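Local coordinates for protein methanogen homoaconitase large subunit (Methanocaldococcus jannaschii, PDB 4KP2) that catalyses, with its small-subunit partner, the reversible dehydration of (R)-homocitrate to cis-homoaconitate and the hydration of that intermediate to homoisocitrate, using a [4Fe-4S] cluster, at residues A[132-135]-A[140-143]; A[152-157]-A[168-173]. One frame throughout, in Å; residues are numbered along the deposited sequence.

Interaction 1: residues A[132-135]-A[140-143]; sequences MFVA and HTCT
Val134 and Thr141 meet in a small, buried van der Waals contact, methyl against strand side chain and carbonyl, where the chain leaves strand 133-136 and turns into a short 3-10 segment. The strand is an inner one of a five-stranded parallel sheet, order 3-2-1-4-5, in the alpha-beta-alpha sandwich of the aconitase family; the loop after it runs back to edge strand 150-153. Every close approach between the segments involves Thr141 CG2, a methyl with nothing to donate or accept, and the summed buried surface is small, 86 Å². Thr141 CG2 lies 4.0 Å from Val134 CG1 and 3.9 Å from Val134 O, the side chains meeting at a slant. Val134 CG1 is anti to its backbone N (chi1 179°). In Thr141 OG1 is anti to the carbonyl carbon (chi1 -48°), which directs CG2 at the strand and leaves the hydroxyl to hydrogen-bond with Asp138 O, within its own turn. Ala135 adds only its backbone, C lying 4.2 Å from Thr141 CG2, since its CB points away. Beyond the touching residues, Thr143 OG1 bonds to His140 O at 2.8 Å, a C=O...O angle of 145° with the hydroxyl tilted from the carbonyl plane, which ties the two ends of segment 140-143 together. The side chain of Thr141 is about 9 Å from that of Cys323, a predicted cluster ligand. Helix 119-126 lies against the contact through Leu123 on Val134 and His120 on Thr141, while strands 49-53 and 150-153 flank strand 133-136 in the sheet.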
loop_
_atom_site.group_PDB
_atom_site.type_symbol
_atom_site.label_atom_id
_atom_site.label_comp_id
_atom_site.label_asym_id
_atom_site.label_seq_id
_atom_site.Cartn_x
_atom_site.Cartn_y
_atom_site.Cartn_z
ATOM N N MET A 132 29.310 -11.141 14.271
ATOM C CA MET A 132 28.168 -11.404 15.139
ATOM C C MET A 132 27.572 -12.789 14.916
ATOM O O MET A 132 27.888 -13.470 13.941
ATOM C CB MET A 132 27.070 -10.361 14.921
ATOM C CG MET A 132 27.183 -9.116 15.780
ATOM S SD MET A 132 25.695 -8.103 15.650
ATOM C CE MET A 132 26.075 -6.773 16.783
ATOM N N PHE A 133 26.710 -13.197 15.841
ATOM C CA PHE A 133 25.857 -14.358 15.642
ATOM C C PHE A 133 24.416 -13.869 15.624
ATOM O O PHE A 133 23.837 -13.583 16.672
ATOM C CB PHE A 133 26.057 -15.382 16.757
ATOM C CG PHE A 133 25.213 -16.615 16.603
ATOM C CD1 PHE A 133 25.659 -17.688 15.850
ATOM C CD2 PHE A 133 23.972 -16.703 17.210
ATOM C CE1 PHE A 133 24.884 -18.823 15.707
ATOM C CE2 PHE A 133 23.193 -17.836 17.068
ATOM C CZ PHE A 133 23.650 -18.897 16.315
ATOM N N VAL A 134 23.845 -13.763 14.430
ATOM C CA VAL A 134 22.512 -13.192 14.274
ATOM C C VAL A 134 21.431 -14.258 14.126
ATOM O O VAL A 134 21.414 -15.016 13.158
ATOM C CB VAL A 134 22.451 -12.230 13.074
ATOM C CG1 VAL A 134 21.046 -11.669 12.913
ATOM C CG2 VAL A 134 23.462 -11.109 13.243
ATOM N N ALA A 135 20.527 -14.305 15.098
ATOM C CA ALA A 135 19.418 -15.248 15.068
ATOM C C ALA A 135 18.131 -14.525 14.699
ATOM O O ALA A 135 17.852 -13.440 15.207
ATOM C CB ALA A 135 19.276 -15.930 16.413
ATOM N N HIS A 140 15.081 -16.154 5.922
ATOM C CA HIS A 140 16.083 -15.412 5.165
ATOM C C HIS A 140 16.941 -14.524 6.060
ATOM O O HIS A 140 17.324 -13.420 5.671
ATOM C CB HIS A 140 15.424 -14.577 4.067
ATOM C CG HIS A 140 14.757 -15.394 3.007
ATOM N ND1 HIS A 140 13.466 -15.866 3.130
ATOM C CD2 HIS A 140 15.202 -15.832 1.806
ATOM C CE1 HIS A 140 13.146 -16.553 2.051
ATOM N NE2 HIS A 140 14.182 -16.549 1.230
ATOM N N THR A 141 17.245 -15.016 7.255
ATOM C CA THR A 141 18.136 -14.315 8.170
ATOM C C THR A 141 19.573 -14.443 7.668
ATOM O O THR A 141 20.460 -13.694 8.076
ATOM C CB THR A 141 18.016 -14.877 9.602
ATOM O OG1 THR A 141 16.632 -14.985 9.956
ATOM C CG2 THR A 141 18.719 -13.972 10.606
ATOM N N CYS A 142 19.785 -15.385 6.753
ATOM C CA CYS A 142 21.097 -15.624 6.158
ATOM C C CYS A 142 21.618 -14.420 5.372
ATOM O O CYS A 142 22.793 -14.369 5.009
ATOM C CB CYS A 142 21.047 -16.854 5.249
ATOM S SG CYS A 142 19.761 -16.787 3.976
ATOM N N THR A 143 20.735 -13.459 5.114
ATOM C CA THR A 143 21.085 -12.238 4.396
ATOM C C THR A 143 22.206 -11.473 5.097
ATOM O O THR A 143 23.056 -10.861 4.448
ATOM C CB THR A 143 19.855 -11.314 4.257
ATOM O OG1 THR A 143 18.774 -12.039 3.658
ATOM C CG2 THR A 143 20.180 -10.097 3.404
#

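Interaction 2: residues A[152-157]-A[168-173]; sequences TGFGAT and TWIKVP
The ring of Phe154 reaches across to Thr168 and Ile170, joining the turn after edge strand 150-153 to the start of the long strand 167-180 in a different sheet. The closer part of the contact is confined to the outer end of the ring, CE1 and CZ. Phe154 CE1 comes within 3.9 Å of Thr168 OG1, the ring and the hydroxyl branch pointing at each other across the contact, and Phe154 CZ lies 4.2 Å from Ile170 CG2. That methyl sits near the ring plane, at the edge, so the isoleucine contact is edge-on apolar packing and not a stack over the face. In Thr168, OG1 is anti to the backbone N (chi1 -175°), which places the hydroxyl branch nearest the ring.

Side chains alone make the contact: the closest CA atoms, those of Phe154 and Thr168, are 10.1 Å apart, and the summed buried surface is just 101 Å². Thr168 is buried, whereas Phe154 and Ile170 are partly exposed and form the looser side; toward solvent the chain runs on through exposed Gly155, the N-cap of helix 156-165. That helix packs beside the ring, with Met159 and Ile162 against Phe154 and Ile162 also against Thr168. From strand 133-136, Ala135 meets Phe154, and Phe133 lies on Thr168 and Ile170.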
loop_
_atom_site.group_PDB
_atom_site.type_symbol
_atom_site.label_atom_id
_atom_site.label_comp_id
_atom_site.label_asym_id
_atom_site.label_seq_id
_atom_site.Cartn_x
_atom_site.Cartn_y
_atom_site.Cartn_z
ATOM N N THR A 152 21.581 -17.208 10.879
ATOM C CA THR A 152 20.659 -18.254 10.452
ATOM C C THR A 152 19.240 -17.976 10.938
ATOM O O THR A 152 19.026 -17.139 11.814
ATOM C CB THR A 152 21.094 -19.640 10.966
ATOM O OG1 THR A 152 21.289 -19.586 12.384
ATOM C CG2 THR A 152 22.388 -20.078 10.297
ATOM N N GLY A 153 18.274 -18.684 10.361
ATOM C CA GLY A 153 16.881 -18.514 10.727
ATOM C C GLY A 153 16.367 -19.621 11.626
ATOM O O GLY A 153 16.692 -20.792 11.438
ATOM N N PHE A 154 15.554 -19.244 12.607
ATOM C CA PHE A 154 15.000 -20.205 13.552
ATOM C C PHE A 154 13.478 -20.170 13.550
ATOM O O PHE A 154 12.870 -19.197 13.104
ATOM C CB PHE A 154 15.519 -19.922 14.961
ATOM C CG PHE A 154 17.004 -20.090 15.105
ATOM C CD1 PHE A 154 17.539 -21.308 15.483
ATOM C CD2 PHE A 154 17.866 -19.033 14.861
ATOM C CE1 PHE A 154 18.907 -21.470 15.615
ATOM C CE2 PHE A 154 19.233 -19.188 14.992
ATOM C CZ PHE A 154 19.754 -20.409 15.370
ATOM N N GLY A 155 12.868 -21.235 14.059
ATOM C CA GLY A 155 11.423 -21.309 14.159
ATOM C C GLY A 155 10.909 -20.594 15.392
ATOM O O GLY A 155 11.683 -20.017 16.155
ATOM N N ALA A 156 9.595 -20.636 15.588
ATOM C CA ALA A 156 8.963 -19.976 16.725
ATOM C C ALA A 156 9.438 -20.568 18.049
ATOM O O ALA A 156 9.581 -19.857 19.045
ATOM C CB ALA A 156 7.449 -20.072 16.616
ATOM N N THR A 157 9.683 -21.873 18.049
ATOM C CA THR A 157 10.155 -22.571 19.238
ATOM C C THR A 157 11.569 -22.137 19.624
ATOM O O THR A 157 11.820 -21.771 20.773
ATOM C CB THR A 157 10.108 -24.102 19.041
ATOM O OG1 THR A 157 8.772 -24.573 19.265
ATOM C CG2 THR A 157 11.050 -24.805 20.002
ATOM N N THR A 168 22.011 -20.523 22.060
ATOM C CA THR A 168 21.390 -21.570 21.262
ATOM C C THR A 168 22.386 -22.690 20.990
ATOM O O THR A 168 23.585 -22.538 21.224
ATOM C CB THR A 168 20.861 -21.026 19.926
ATOM O OG1 THR A 168 20.150 -22.060 19.236
ATOM C CG2 THR A 168 22.012 -20.544 19.060
ATOM N N TRP A 169 21.883 -23.815 20.497
ATOM C CA TRP A 169 22.730 -24.968 20.223
ATOM C C TRP A 169 22.687 -25.331 18.746
ATOM O O TRP A 169 21.663 -25.791 18.240
ATOM C CB TRP A 169 22.294 -26.164 21.070
ATOM C CG TRP A 169 22.347 -25.899 22.539
ATOM C CD1 TRP A 169 21.422 -25.228 23.283
ATOM C CD2 TRP A 169 23.379 -26.299 23.450
ATOM N NE1 TRP A 169 21.813 -25.183 24.599
ATOM C CE2 TRP A 169 23.011 -25.834 24.728
ATOM C CE3 TRP A 169 24.578 -27.005 23.307
ATOM C CZ2 TRP A 169 23.799 -26.053 25.856
ATOM C CZ3 TRP A 169 25.358 -27.221 24.429
ATOM C CH2 TRP A 169 24.965 -26.746 25.687
ATOM N N ILE A 170 23.803 -25.115 18.059
ATOM C CA ILE A 170 23.894 -25.430 16.640
ATOM C C ILE A 170 25.106 -26.301 16.347
ATOM O O ILE A 170 26.023 -26.411 17.163
ATOM C CB ILE A 170 24.006 -24.158 15.785
ATOM C CG1 ILE A 170 25.310 -23.426 16.102
ATOM C CG2 ILE A 170 22.802 -23.253 16.005
ATOM C CD1 ILE A 170 25.586 -22.256 15.196
ATOM N N LYS A 171 25.101 -26.921 15.174
ATOM C CA LYS A 171 26.234 -27.711 14.723
ATOM C C LYS A 171 26.998 -26.921 13.671
ATOM O O LYS A 171 26.408 -26.443 12.701
ATOM C CB LYS A 171 25.757 -29.039 14.137
ATOM C CG LYS A 171 26.881 -29.967 13.709
ATOM C CD LYS A 171 26.355 -31.253 13.079
ATOM C CE LYS A 171 25.675 -32.164 14.098
ATOM N NZ LYS A 171 24.237 -31.833 14.331
ATOM N N VAL A 172 28.306 -26.776 13.872
ATOM C CA VAL A 172 29.148 -26.046 12.930
ATOM C C VAL A 172 29.082 -26.689 11.551
ATOM O O VAL A 172 29.508 -27.829 11.369
ATOM C CB VAL A 172 30.612 -25.985 13.396
ATOM C CG1 VAL A 172 31.452 -25.196 12.400
ATOM C CG2 VAL A 172 30.703 -25.369 14.781
ATOM N N PRO A 173 28.537 -25.951 10.574
ATOM C CA PRO A 173 28.253 -26.484 9.240
ATOM C C PRO A 173 29.496 -26.606 8.372
ATOM O O PRO A 173 30.511 -25.961 8.637
ATOM C CB PRO A 173 27.318 -25.429 8.649
ATOM C CG PRO A 173 27.768 -24.159 9.284
ATOM C CD PRO A 173 28.178 -24.525 10.687
#

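Overall arrangement
Following the chain from the N terminus, strand 133-136 leads into the short turn that interaction 1 closes, with four residues between its segments. The chain then enters strand 150-153, which lies parallel to strand 133-136, and interaction 2 closes a second, longer excursion through helix 156-165 to strand 167-180. The two contacts are in series, neither nested nor crossed, and their centres are 10 Å apart. They meet directly: Val134 O and Thr152 N, 3.2 Å apart, probably hydrogen-bond between neighbouring strands, and Thr141 CB packs 3.3 Å from Thr152 O. Interaction 1 sets the loop after strand 133-136 against that strand, beside a single parallel sheet, whereas interaction 2 ties that sheet to the mixed one.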